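Putative mandelate racemase (Zymomonas mobilis, PDB 2OX4) binds magnesium and probably works as a dehydratase (lyase) of the mandelate racemase group in the enolase superfamily, although its substrate is not established. Local coordinates at residues I5-I10 and Y389-A394; R16-Q21 and T347-Y352; K56-L61 and S93-F98; A319-A324 and E353-H358. All coordinates share one frame; numbering follows the deposited sequence.

Interaction 1 (I5-I10 and Y389-A394); sequences ITKIEI and YVSIEA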
loop_
_atom_site.group_PDB
_atom_site.type_symbol
_atom_site.label_atom_id
_atom_site.label_comp_id
_atom_site.label_asym_id
_atom_site.label_seq_id
_atom_site.Cartn_x
_atom_site.Cartn_y
_atom_site.Cartn_z
ATOM N N ILE C 5 40.729 -8.600 27.481
ATOM C CA ILE C 5 40.842 -9.935 26.869
ATOM C C ILE C 5 42.285 -10.238 26.470
ATOM O O ILE C 5 42.925 -9.447 25.769
ATOM C CB ILE C 5 39.896 -10.051 25.643
ATOM C CG1 ILE C 5 38.442 -9.866 26.094
ATOM C CG2 ILE C 5 40.094 -11.381 24.913
ATOM C CD1 ILE C 5 37.468 -9.596 24.917
ATOM N N THR C 6 42.790 -11.382 26.926
ATOM C CA THR C 6 44.185 -11.768 26.687
ATOM C C THR C 6 44.321 -13.049 25.875
ATOM O O THR C 6 45.369 -13.293 25.265
ATOM C CB THR C 6 44.949 -11.977 28.013
ATOM O OG1 THR C 6 44.194 -12.858 28.861
ATOM C CG2 THR C 6 45.186 -10.647 28.714
ATOM N N LYS C 7 43.280 -13.880 25.880
ATOM C CA LYS C 7 43.326 -15.146 25.161
ATOM C C LYS C 7 41.926 -15.552 24.718
ATOM O O LYS C 7 40.940 -15.289 25.415
ATOM C CB LYS C 7 43.914 -16.259 26.044
ATOM C CG LYS C 7 44.336 -17.486 25.259
ATOM C CD LYS C 7 44.418 -18.722 26.141
ATOM C CE LYS C 7 45.610 -18.681 27.057
ATOM N NZ LYS C 7 45.791 -19.970 27.777
ATOM N N ILE C 8 41.860 -16.175 23.552
ATOM C CA ILE C 8 40.614 -16.678 22.998
ATOM C C ILE C 8 40.901 -18.086 22.493
ATOM O O ILE C 8 41.825 -18.299 21.710
ATOM C CB ILE C 8 40.096 -15.764 21.863
ATOM C CG1 ILE C 8 39.585 -14.440 22.444
ATOM C CG2 ILE C 8 38.972 -16.466 21.051
ATOM C CD1 ILE C 8 39.394 -13.351 21.412
ATOM N N GLU C 9 40.109 -19.048 22.961
ATOM C CA GLU C 9 40.285 -20.428 22.551
ATOM C C GLU C 9 39.024 -20.945 21.903
ATOM O O GLU C 9 37.936 -20.741 22.425
ATOM C CB GLU C 9 40.620 -21.300 23.756
ATOM C CG GLU C 9 41.902 -20.896 24.456
ATOM C CD GLU C 9 42.032 -21.583 25.812
ATOM O OE1 GLU C 9 41.482 -21.063 26.804
ATOM O OE2 GLU C 9 42.660 -22.655 25.875
ATOM N N ILE C 10 39.166 -21.617 20.765
ATOM C CA ILE C 10 37.987 -22.055 20.014
ATOM C C ILE C 10 38.033 -23.567 19.847
ATOM O O ILE C 10 39.036 -24.109 19.395
ATOM C CB ILE C 10 37.895 -21.358 18.622
ATOM C CG1 ILE C 10 37.838 -19.841 18.795
ATOM C CG2 ILE C 10 36.675 -21.854 17.835
ATOM C CD1 ILE C 10 38.617 -19.108 17.731
ATOM N N TYR C 389 41.235 -27.488 17.850
ATOM C CA TYR C 389 41.515 -26.442 18.844
ATOM C C TYR C 389 42.337 -25.322 18.214
ATOM O O TYR C 389 43.351 -25.581 17.574
ATOM C CB TYR C 389 42.283 -27.045 20.030
ATOM C CG TYR C 389 42.787 -26.046 21.057
ATOM C CD1 TYR C 389 41.929 -25.516 22.024
ATOM C CD2 TYR C 389 44.125 -25.649 21.079
ATOM C CE1 TYR C 389 42.392 -24.610 22.972
ATOM C CE2 TYR C 389 44.592 -24.747 22.022
ATOM C CZ TYR C 389 43.723 -24.238 22.971
ATOM O OH TYR C 389 44.188 -23.345 23.912
ATOM N N VAL C 390 41.897 -24.083 18.400
ATOM C CA VAL C 390 42.671 -22.911 17.968
ATOM C C VAL C 390 42.763 -21.919 19.124
ATOM O O VAL C 390 41.773 -21.664 19.810
ATOM C CB VAL C 390 42.053 -22.232 16.702
ATOM C CG1 VAL C 390 42.800 -20.940 16.351
ATOM C CG2 VAL C 390 42.071 -23.191 15.501
ATOM N N SER C 391 43.962 -21.383 19.346
ATOM C CA SER C 391 44.219 -20.435 20.421
ATOM C C SER C 391 44.730 -19.161 19.761
ATOM O O SER C 391 45.530 -19.219 18.824
ATOM C CB SER C 391 45.292 -21.006 21.359
ATOM O OG SER C 391 45.490 -20.186 22.498
ATOM N N ILE C 392 44.243 -18.016 20.226
ATOM C CA ILE C 392 44.751 -16.712 19.797
ATOM C C ILE C 392 45.070 -15.911 21.049
ATOM O O ILE C 392 44.207 -15.730 21.902
ATOM C CB ILE C 392 43.696 -15.927 18.966
ATOM C CG1 ILE C 392 43.331 -16.675 17.675
ATOM C CG2 ILE C 392 44.200 -14.517 18.638
ATOM C CD1 ILE C 392 42.046 -17.468 17.757
ATOM N N GLU C 393 46.300 -15.422 21.174
ATOM C CA GLU C 393 46.633 -14.655 22.374
ATOM C C GLU C 393 47.379 -13.341 22.214
ATOM O O GLU C 393 47.850 -13.004 21.129
ATOM C CB GLU C 393 47.221 -15.518 23.492
ATOM C CG GLU C 393 48.359 -16.421 23.100
ATOM C CD GLU C 393 48.667 -17.431 24.186
ATOM O OE1 GLU C 393 48.729 -17.027 25.367
ATOM O OE2 GLU C 393 48.840 -18.626 23.863
ATOM N N ALA C 394 47.437 -12.599 23.319
ATOM C CA ALA C 394 48.126 -11.323 23.391
ATOM C C ALA C 394 49.648 -11.512 23.375
ATOM O O ALA C 394 50.186 -12.405 24.040
ATOM C CB ALA C 394 47.685 -10.574 24.647
HETATM O O HOH W 1 48.884 -19.045 27.187
#
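Tyr389 carries its ring with CG anti to the backbone N (chi1 173°), and Glu9 sets CG opposite its own carbonyl carbon (chi1 -61°) before running out extended; together these torsions join phenol and carboxylate on one face of the antiparallel sheet of the capping domain, the N-terminal domain of the enolase superfamily. Tyr389 OH donates to Glu9 OE2 over 2.6 Å, on the lone pair turned away from OE1. That oxygen lies in plane at the edge of the ring, while the carboxylate as a whole stands 85° to it. Tyr384 OH bonds the same OE2, so two phenols grip one oxygen of a buried acid and would probably stabilise its negative charge.

Strand 387-393, from the far end of the chain, pairs with strand 5-13. Ile8 with Ile392 and Ile10 with Val390 are hydrogen-bonded pairs; Ile392 N, for example, reaches Ile8 O at 2.9 Å. Two residues beyond Ile392, Ala394 N bonds Thr6 O. The face bearing the isoleucines is apolar: Ile10 CD1 meets Ile392 CD1 at 3.8 Å, under helix 48-62. On the Glu9 face, Lys7 and Glu393 run alongside each other in the same direction, but Lys7 NZ stays 4.8 Å from Glu393 OE1. A water spans them, donating to Glu393 OE1 at 2.7 Å and accepting a weak bond from Lys7 NZ at 3.3 Å.

Interaction 2 (R16-Q21 and T347-Y352); sequences RPQSGQ and TLLPEY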
loop_
_atom_site.group_PDB
_atom_site.type_symbol
_atom_site.label_atom_id
_atom_site.label_comp_id
_atom_site.label_asym_id
_atom_site.label_seq_id
_atom_site.Cartn_x
_atom_site.Cartn_y
_atom_site.Cartn_z
ATOM N N ARG C 16 30.131 -35.918 17.125
ATOM C CA ARG C 16 29.372 -36.633 18.145
ATOM C C ARG C 16 28.752 -37.879 17.499
ATOM O O ARG C 16 28.038 -37.766 16.510
ATOM C CB ARG C 16 28.303 -35.715 18.766
ATOM C CG ARG C 16 28.810 -34.325 19.263
ATOM C CD ARG C 16 29.698 -34.398 20.503
ATOM N NE ARG C 16 31.016 -34.942 20.193
ATOM C CZ ARG C 16 31.796 -35.572 21.065
ATOM N NH1 ARG C 16 32.979 -36.035 20.680
ATOM N NH2 ARG C 16 31.397 -35.735 22.320
ATOM N N PRO C 17 29.075 -39.079 18.022
ATOM C CA PRO C 17 28.767 -40.361 17.351
ATOM C C PRO C 17 27.305 -40.576 16.938
ATOM O O PRO C 17 27.037 -40.858 15.764
ATOM C CB PRO C 17 29.178 -41.418 18.387
ATOM C CG PRO C 17 30.113 -40.730 19.307
ATOM C CD PRO C 17 29.791 -39.271 19.299
ATOM N N GLN C 18 26.374 -40.458 17.884
ATOM C CA GLN C 18 24.964 -40.751 17.615
ATOM C C GLN C 18 24.300 -39.699 16.723
ATOM O O GLN C 18 23.543 -40.032 15.805
ATOM C CB GLN C 18 24.185 -40.845 18.921
ATOM C CG GLN C 18 24.426 -42.108 19.705
ATOM C CD GLN C 18 23.274 -42.397 20.634
ATOM O OE1 GLN C 18 22.252 -42.935 20.216
ATOM N NE2 GLN C 18 23.419 -42.012 21.899
ATOM N N SER C 19 24.589 -38.431 17.003
ATOM C CA SER C 19 23.901 -37.315 16.349
ATOM C C SER C 19 24.618 -36.863 15.079
ATOM O O SER C 19 24.003 -36.268 14.194
ATOM C CB SER C 19 23.719 -36.142 17.321
ATOM O OG SER C 19 24.972 -35.584 17.700
ATOM N N GLY C 20 25.917 -37.148 14.994
ATOM C CA GLY C 20 26.731 -36.757 13.850
ATOM C C GLY C 20 27.134 -35.296 13.890
ATOM O O GLY C 20 27.736 -34.801 12.947
ATOM N N GLN C 21 26.811 -34.621 14.989
ATOM C CA GLN C 21 26.923 -33.161 15.080
ATOM C C GLN C 21 28.294 -32.735 15.588
ATOM O O GLN C 21 29.056 -33.568 16.061
ATOM C CB GLN C 21 25.811 -32.623 15.971
ATOM C CG GLN C 21 24.436 -32.807 15.334
ATOM C CD GLN C 21 23.284 -32.512 16.266
ATOM O OE1 GLN C 21 23.473 -32.009 17.367
ATOM N NE2 GLN C 21 22.071 -32.824 15.821
ATOM N N THR C 347 20.342 -33.465 24.169
ATOM C CA THR C 347 20.946 -33.209 25.487
ATOM C C THR C 347 20.867 -34.438 26.386
ATOM O O THR C 347 21.535 -34.506 27.425
ATOM C CB THR C 347 20.273 -32.016 26.223
ATOM O OG1 THR C 347 18.972 -32.403 26.678
ATOM C CG2 THR C 347 20.146 -30.807 25.306
ATOM N N LEU C 348 20.042 -35.398 25.978
ATOM C CA LEU C 348 19.900 -36.670 26.684
ATOM C C LEU C 348 20.969 -37.715 26.317
ATOM O O LEU C 348 21.065 -38.763 26.963
ATOM C CB LEU C 348 18.480 -37.229 26.494
ATOM C CG LEU C 348 17.329 -36.223 26.689
ATOM C CD1 LEU C 348 16.030 -36.702 26.063
ATOM C CD2 LEU C 348 17.121 -35.836 28.154
ATOM N N LEU C 349 21.776 -37.426 25.299
ATOM C CA LEU C 349 22.802 -38.365 24.837
ATOM C C LEU C 349 24.123 -38.118 25.575
ATOM O O LEU C 349 24.460 -36.967 25.865
ATOM C CB LEU C 349 23.000 -38.247 23.320
ATOM C CG LEU C 349 21.778 -38.042 22.412
ATOM C CD1 LEU C 349 22.222 -37.644 21.014
ATOM C CD2 LEU C 349 20.887 -39.285 22.357
ATOM N N PRO C 350 24.872 -39.197 25.894
ATOM C CA PRO C 350 26.195 -39.097 26.550
ATOM C C PRO C 350 27.265 -38.277 25.794
ATOM O O PRO C 350 28.167 -37.717 26.424
ATOM C CB PRO C 350 26.641 -40.559 26.659
ATOM C CG PRO C 350 25.364 -41.351 26.630
ATOM C CD PRO C 350 24.478 -40.604 25.678
ATOM N N GLU C 351 27.177 -38.218 24.463
ATOM C CA GLU C 351 28.121 -37.411 23.666
ATOM C C GLU C 351 27.974 -35.910 23.943
ATOM O O GLU C 351 28.924 -35.137 23.773
ATOM C CB GLU C 351 27.931 -37.668 22.175
ATOM C CG GLU C 351 26.516 -37.391 21.639
ATOM C CD GLU C 351 26.234 -38.191 20.397
ATOM O OE1 GLU C 351 25.641 -37.640 19.444
ATOM O OE2 GLU C 351 26.633 -39.373 20.368
ATOM N N TYR C 352 26.778 -35.508 24.357
ATOM C CA TYR C 352 26.541 -34.125 24.763
ATOM C C TYR C 352 26.796 -33.890 26.256
ATOM O O TYR C 352 27.417 -32.891 26.629
ATOM C CB TYR C 352 25.164 -33.637 24.294
ATOM C CG TYR C 352 25.219 -33.016 22.906
ATOM C CD1 TYR C 352 24.855 -33.741 21.768
ATOM C CD2 TYR C 352 25.675 -31.708 22.735
ATOM C CE1 TYR C 352 24.929 -33.159 20.488
ATOM C CE2 TYR C 352 25.752 -31.127 21.480
ATOM C CZ TYR C 352 25.382 -31.850 20.360
ATOM O OH TYR C 352 25.470 -31.242 19.121
HETATM O O HOH W 2 25.959 -40.571 22.586
#
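Glu351 plugs its carboxylate into the loop 16-21, and this is the tight part of the contact. Its CG sits between the backbone N and the carbonyl carbon (chi1 58°), with an extended chain beyond. Gln18 N bonds Glu351 OE2 at 2.7 Å and Ser19 N bonds Glu351 OE1 at 2.8 Å, both on syn lone pairs, so the acid straddles two successive amides. Ser19 OG adds a second grip on OE1, nearly along its C-O axis. Close by, Arg16 NH2 holds Glu351 O at 2.9 Å, in the guanidinium plane and on a carbonyl lone pair, while also making a salt bridge to Glu354. Tyr352 OH donates to Gln21 OE1 at 2.8 Å.

The other side is looser and wetter. Pro350 is exposed, and Gln18 NE2 reaches Glu351 OE2 and Glu351 N through a shared water; the Gln18 amide is otherwise held by Arg141 N and Lys139 O.

The Gln21 side chain lies about 10 Å from that of the magnesium ligand Glu267. The contact docks one domain on the other: the loop between capping-domain strands 5-13 and 24-30 sits against helix 350-353, which follows barrel strand 341-344.

Interaction 3 (K56-L61 and S93-F98); sequences KDYAAL and SGISAF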
loop_
_atom_site.group_PDB
_atom_site.type_symbol
_atom_site.label_atom_id
_atom_site.label_comp_id
_atom_site.label_asym_id
_atom_site.label_seq_id
_atom_site.Cartn_x
_atom_site.Cartn_y
_atom_site.Cartn_z
ATOM N N LYS C 56 37.802 -17.466 14.793
ATOM C CA LYS C 56 39.232 -17.215 14.645
ATOM C C LYS C 56 39.499 -15.823 14.057
ATOM O O LYS C 56 40.377 -15.099 14.529
ATOM C CB LYS C 56 39.873 -18.320 13.792
ATOM C CG LYS C 56 41.342 -18.101 13.424
ATOM C CD LYS C 56 41.855 -19.206 12.500
ATOM C CE LYS C 56 43.110 -18.751 11.755
ATOM N NZ LYS C 56 42.888 -18.478 10.290
ATOM N N ASP C 57 38.732 -15.436 13.040
ATOM C CA ASP C 57 38.970 -14.142 12.396
ATOM C C ASP C 57 38.580 -12.968 13.291
ATOM O O ASP C 57 39.315 -11.974 13.379
ATOM C CB ASP C 57 38.230 -14.072 11.067
ATOM C CG ASP C 57 38.917 -14.893 9.981
ATOM O OD1 ASP C 57 40.083 -15.307 10.163
ATOM O OD2 ASP C 57 38.281 -15.138 8.948
ATOM N N TYR C 58 37.438 -13.091 13.960
ATOM C CA TYR C 58 36.974 -12.026 14.861
ATOM C C TYR C 58 37.902 -11.868 16.058
ATOM O O TYR C 58 38.038 -10.765 16.598
ATOM C CB TYR C 58 35.559 -12.280 15.380
ATOM C CG TYR C 58 34.436 -12.105 14.372
ATOM C CD1 TYR C 58 33.124 -12.455 14.707
ATOM C CD2 TYR C 58 34.676 -11.595 13.092
ATOM C CE1 TYR C 58 32.076 -12.301 13.805
ATOM C CE2 TYR C 58 33.634 -11.449 12.183
ATOM C CZ TYR C 58 32.344 -11.797 12.543
ATOM O OH TYR C 58 31.310 -11.654 11.638
ATOM N N ALA C 59 38.530 -12.973 16.460
ATOM C CA ALA C 59 39.388 -13.006 17.659
ATOM C C ALA C 59 40.484 -11.949 17.585
ATOM O O ALA C 59 40.795 -11.297 18.588
ATOM C CB ALA C 59 39.999 -14.410 17.869
ATOM N N ALA C 60 41.026 -11.740 16.385
ATOM C CA ALA C 60 42.021 -10.692 16.162
ATOM C C ALA C 60 41.567 -9.280 16.547
ATOM O O ALA C 60 42.380 -8.463 16.967
ATOM C CB ALA C 60 42.530 -10.724 14.728
ATOM N N LEU C 61 40.273 -8.999 16.412
ATOM C CA LEU C 61 39.728 -7.680 16.726
ATOM C C LEU C 61 39.412 -7.535 18.211
ATOM O O LEU C 61 39.135 -6.427 18.684
ATOM C CB LEU C 61 38.456 -7.410 15.906
ATOM C CG LEU C 61 38.587 -6.885 14.465
ATOM C CD1 LEU C 61 39.501 -7.737 13.591
ATOM C CD2 LEU C 61 37.212 -6.776 13.835
ATOM N N SER C 93 26.636 -15.701 13.888
ATOM C CA SER C 93 27.060 -16.737 14.846
ATOM C C SER C 93 28.345 -16.351 15.567
ATOM O O SER C 93 28.509 -16.625 16.755
ATOM C CB SER C 93 27.273 -18.082 14.145
ATOM O OG SER C 93 26.047 -18.654 13.741
ATOM N N GLY C 94 29.267 -15.723 14.835
ATOM C CA GLY C 94 30.542 -15.297 15.413
ATOM C C GLY C 94 30.356 -14.186 16.434
ATOM O O GLY C 94 30.897 -14.244 17.533
ATOM N N ILE C 95 29.567 -13.180 16.074
ATOM C CA ILE C 95 29.178 -12.131 17.028
ATOM C C ILE C 95 28.499 -12.745 18.265
ATOM O O ILE C 95 28.847 -12.401 19.400
ATOM C CB ILE C 95 28.285 -11.058 16.361
ATOM C CG1 ILE C 95 29.008 -10.455 15.151
ATOM C CG2 ILE C 95 27.965 -9.963 17.351
ATOM C CD1 ILE C 95 28.252 -9.250 14.475
ATOM N N SER C 96 27.593 -13.694 18.028
ATOM C CA SER C 96 26.781 -14.323 19.079
ATOM C C SER C 96 27.659 -15.001 20.125
ATOM O O SER C 96 27.460 -14.803 21.329
ATOM C CB SER C 96 25.860 -15.389 18.489
ATOM O OG SER C 96 24.941 -14.847 17.553
ATOM N N ALA C 97 28.612 -15.815 19.665
ATOM C CA ALA C 97 29.356 -16.676 20.588
ATOM C C ALA C 97 30.207 -15.829 21.517
ATOM O O ALA C 97 30.229 -16.042 22.739
ATOM C CB ALA C 97 30.195 -17.714 19.836
ATOM N N PHE C 98 30.868 -14.828 20.946
ATOM C CA PHE C 98 31.633 -13.881 21.732
ATOM C C PHE C 98 30.767 -13.119 22.728
ATOM O O PHE C 98 31.127 -12.995 23.902
ATOM C CB PHE C 98 32.427 -12.942 20.813
ATOM C CG PHE C 98 33.675 -13.575 20.270
ATOM C CD1 PHE C 98 33.827 -13.803 18.914
ATOM C CD2 PHE C 98 34.690 -13.974 21.142
ATOM C CE1 PHE C 98 34.996 -14.390 18.425
ATOM C CE2 PHE C 98 35.864 -14.562 20.657
ATOM C CZ PHE C 98 36.011 -14.775 19.305
#
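Where two helices of the capping domain cross, Tyr58 of helix 48-62 slides its ring edge-on against the backbone of helix 89-110. The axes of segments 56-61 and 93-98 come within 10.1 Å at a crossing angle of -58°. Tyr58 has its CG anti to the carbonyl carbon, and a chi2 of 173° brings the ring into line with its own CA, with CD1 on the side away from it, so the CD1-CE1 edge leads. Tyr58 CE1 lies 3.5 Å from Ile95 N and 3.7 Å from Gly94 C, both in the plane of the ring. This approach depends on Gly94: a CB there would run into CE1. Ile95 closes over the same corner, its CG1 3.8 Å from Tyr58 CE1.

The pair belongs to the helical layer that backs the antiparallel sheet in the N-terminal domain of the enolase superfamily; Phe98 reaches Val26 and Val28 of strand 24-30 as well. Across the crossing, Phe98 CE1 touches Tyr58 CB at 3.7 Å, and the tip of that ring, CZ, meets Ala59 CB at 4.3 Å. The contact itself is apolar and buried, but the phenol continues past it to bond Ile91 O, one turn before Ile95 on the same helix. A phenylalanine in place of Tyr58 would probably retain the edge contact but lose the hydrogen bond that ties the ring's end to Ile91 O. The outer side of helix 48-62 faces a second subunit, where Lys56 NZ and Asp57 OD2 bond Ser49 of that chain and Val46 of that chain packs on Tyr58.

Interaction 4 (A319-A324 and E353-H358); sequences AGTGVA and EELCVH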
loop_
_atom_site.group_PDB
_atom_site.type_symbol
_atom_site.label_atom_id
_atom_site.label_comp_id
_atom_site.label_asym_id
_atom_site.label_seq_id
_atom_site.Cartn_x
_atom_site.Cartn_y
_atom_site.Cartn_z
ATOM N N ALA C 319 19.626 -25.949 20.735
ATOM C CA ALA C 319 20.005 -27.200 20.059
ATOM C C ALA C 319 21.507 -27.344 19.942
ATOM O O ALA C 319 22.033 -27.581 18.847
ATOM C CB ALA C 319 19.349 -27.308 18.674
ATOM N N GLY C 320 22.199 -27.200 21.069
ATOM C CA GLY C 320 23.614 -27.567 21.148
ATOM C C GLY C 320 23.970 -28.041 22.545
ATOM O O GLY C 320 23.203 -28.786 23.169
ATOM N N THR C 321 25.119 -27.587 23.044
ATOM C CA THR C 321 25.648 -28.065 24.322
ATOM C C THR C 321 24.987 -27.387 25.508
ATOM O O THR C 321 24.103 -26.518 25.350
ATOM C CB THR C 321 27.177 -27.846 24.460
ATOM O OG1 THR C 321 27.441 -26.488 24.842
ATOM C CG2 THR C 321 27.932 -28.197 23.185
ATOM N N GLY C 322 25.446 -27.777 26.696
ATOM C CA GLY C 322 25.010 -27.169 27.954
ATOM C C GLY C 322 25.388 -25.704 28.120
ATOM O O GLY C 322 24.791 -25.009 28.942
ATOM N N VAL C 323 26.380 -25.234 27.358
ATOM C CA VAL C 323 26.682 -23.799 27.297
ATOM C C VAL C 323 25.497 -23.049 26.686
ATOM O O VAL C 323 24.953 -22.155 27.323
ATOM C CB VAL C 323 28.006 -23.499 26.532
ATOM C CG1 VAL C 323 28.219 -21.979 26.369
ATOM C CG2 VAL C 323 29.210 -24.108 27.294
ATOM N N ALA C 324 25.101 -23.438 25.472
ATOM C CA ALA C 324 23.894 -22.897 24.837
ATOM C C ALA C 324 22.662 -23.003 25.731
ATOM O O ALA C 324 21.891 -22.044 25.862
ATOM C CB ALA C 324 23.641 -23.587 23.498
ATOM N N GLU C 353 26.364 -34.822 27.104
ATOM C CA GLU C 353 26.630 -34.728 28.550
ATOM C C GLU C 353 28.099 -34.535 28.945
ATOM O O GLU C 353 28.387 -33.813 29.890
ATOM C CB GLU C 353 26.034 -35.918 29.310
ATOM C CG GLU C 353 24.524 -36.024 29.201
ATOM C CD GLU C 353 23.989 -37.391 29.618
ATOM O OE1 GLU C 353 24.130 -37.752 30.810
ATOM O OE2 GLU C 353 23.420 -38.098 28.753
ATOM N N GLU C 354 29.027 -35.178 28.233
ATOM C CA GLU C 354 30.451 -35.155 28.617
ATOM C C GLU C 354 31.156 -33.814 28.365
ATOM O O GLU C 354 32.300 -33.602 28.795
ATOM C CB GLU C 354 31.216 -36.278 27.914
ATOM C CG GLU C 354 31.315 -36.106 26.394
ATOM C CD GLU C 354 32.132 -37.207 25.716
ATOM O OE1 GLU C 354 32.735 -38.042 26.426
ATOM O OE2 GLU C 354 32.179 -37.237 24.466
ATOM N N LEU C 355 30.467 -32.912 27.670
ATOM C CA LEU C 355 31.070 -31.665 27.206
ATOM C C LEU C 355 31.073 -30.565 28.257
ATOM O O LEU C 355 31.899 -29.650 28.186
ATOM C CB LEU C 355 30.366 -31.166 25.937
ATOM C CG LEU C 355 30.371 -32.123 24.744
ATOM C CD1 LEU C 355 29.589 -31.523 23.578
ATOM C CD2 LEU C 355 31.800 -32.449 24.333
ATOM N N CYS C 356 30.150 -30.643 29.218
ATOM C CA CYS C 356 29.973 -29.578 30.204
ATOM C C CYS C 356 29.979 -30.071 31.646
ATOM O O CYS C 356 29.575 -31.201 31.932
ATOM C CB CYS C 356 28.662 -28.821 29.955
ATOM S SG CYS C 356 28.581 -27.988 28.361
ATOM N N VAL C 357 30.405 -29.190 32.546
ATOM C CA VAL C 357 30.481 -29.465 33.979
ATOM C C VAL C 357 29.116 -29.725 34.635
ATOM O O VAL C 357 28.973 -30.690 35.399
ATOM C CB VAL C 357 31.269 -28.347 34.711
ATOM C CG1 VAL C 357 31.220 -28.522 36.223
ATOM C CG2 VAL C 357 32.717 -28.324 34.232
ATOM N N HIS C 358 28.121 -28.882 34.331
ATOM C CA HIS C 358 26.756 -29.049 34.864
ATOM C C HIS C 358 25.803 -29.562 33.802
ATOM O O HIS C 358 25.831 -29.102 32.665
ATOM C CB HIS C 358 26.218 -27.731 35.420
ATOM C CG HIS C 358 27.167 -27.033 36.336
ATOM N ND1 HIS C 358 27.438 -27.484 37.610
ATOM C CD2 HIS C 358 27.934 -25.931 36.156
ATOM C CE1 HIS C 358 28.319 -26.683 38.180
ATOM N NE2 HIS C 358 28.633 -25.731 37.322
#
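Thr321 turns its two branches to separate tasks. OG1 sits between the backbone N and the carbonyl carbon (chi1 81°), which folds it back over the start of helix 322-333; there it accepts from Val323 N at 3.0 Å, an N-cap bond, and it is also hydrogen-bonded to Glu39 OE1. The methyl CG2, left opposite the carbonyl carbon, meets Leu355 CD1 at 3.7 Å, the two side chains crossing at about a right angle. An alanine in place of Thr321 would probably leave Val323 N without its cap, cost Glu39 a partner and open a gap beside Leu355.

Cys356 closes the type I turn that begins at Glu353. Its SG, anti to the carbonyl carbon (chi1 -62°), comes up against the first turn of the helix, 3.6 Å from Gly322 N and 3.7 Å from Val323 N. Neither approach amounts to a hydrogen bond, yet the helix end may polarise the buried sulfur. Gly322 suits this position, since a CB would lie only 3.1 Å from Cys356 SG. Beside Val323 N, on the same helix turn, Cys356 SG also touches Val323 CG2 at 4.1 Å.

Leu25 of capping-domain strand 24-30 covers Thr321 and Val323. In the chain, helix 322-333 follows strand 313-314 and leads to strand 341-344, so the arrangement is an N-capped helix start in the C-terminal TIM-barrel-like domain that characterises the enolase superfamily.

In the fold
Interactions 1 and 3 build the capping domain and touch each other: Ile8 and Ile392 of the sheet pack on Ala59, and Ile8 also meets Phe98. Interaction 3 is the buried, apolar one; interaction 1 adds backbone pairing and has one face with charged groups and a bridging water. Interactions 2 and 4 lie nearer the centre of the chain and share the stretch after strand 341-344, joined by the salt bridge from Arg16 to Glu354. Interaction 2 is partly open and held by hydrogen bonds across the domain junction, whereas interaction 4 is buried, inside the barrel domain, and rests on methyl and sulfur contacts. Of the four, interaction 2 approaches the magnesium site; only interaction 3 also reaches another subunit.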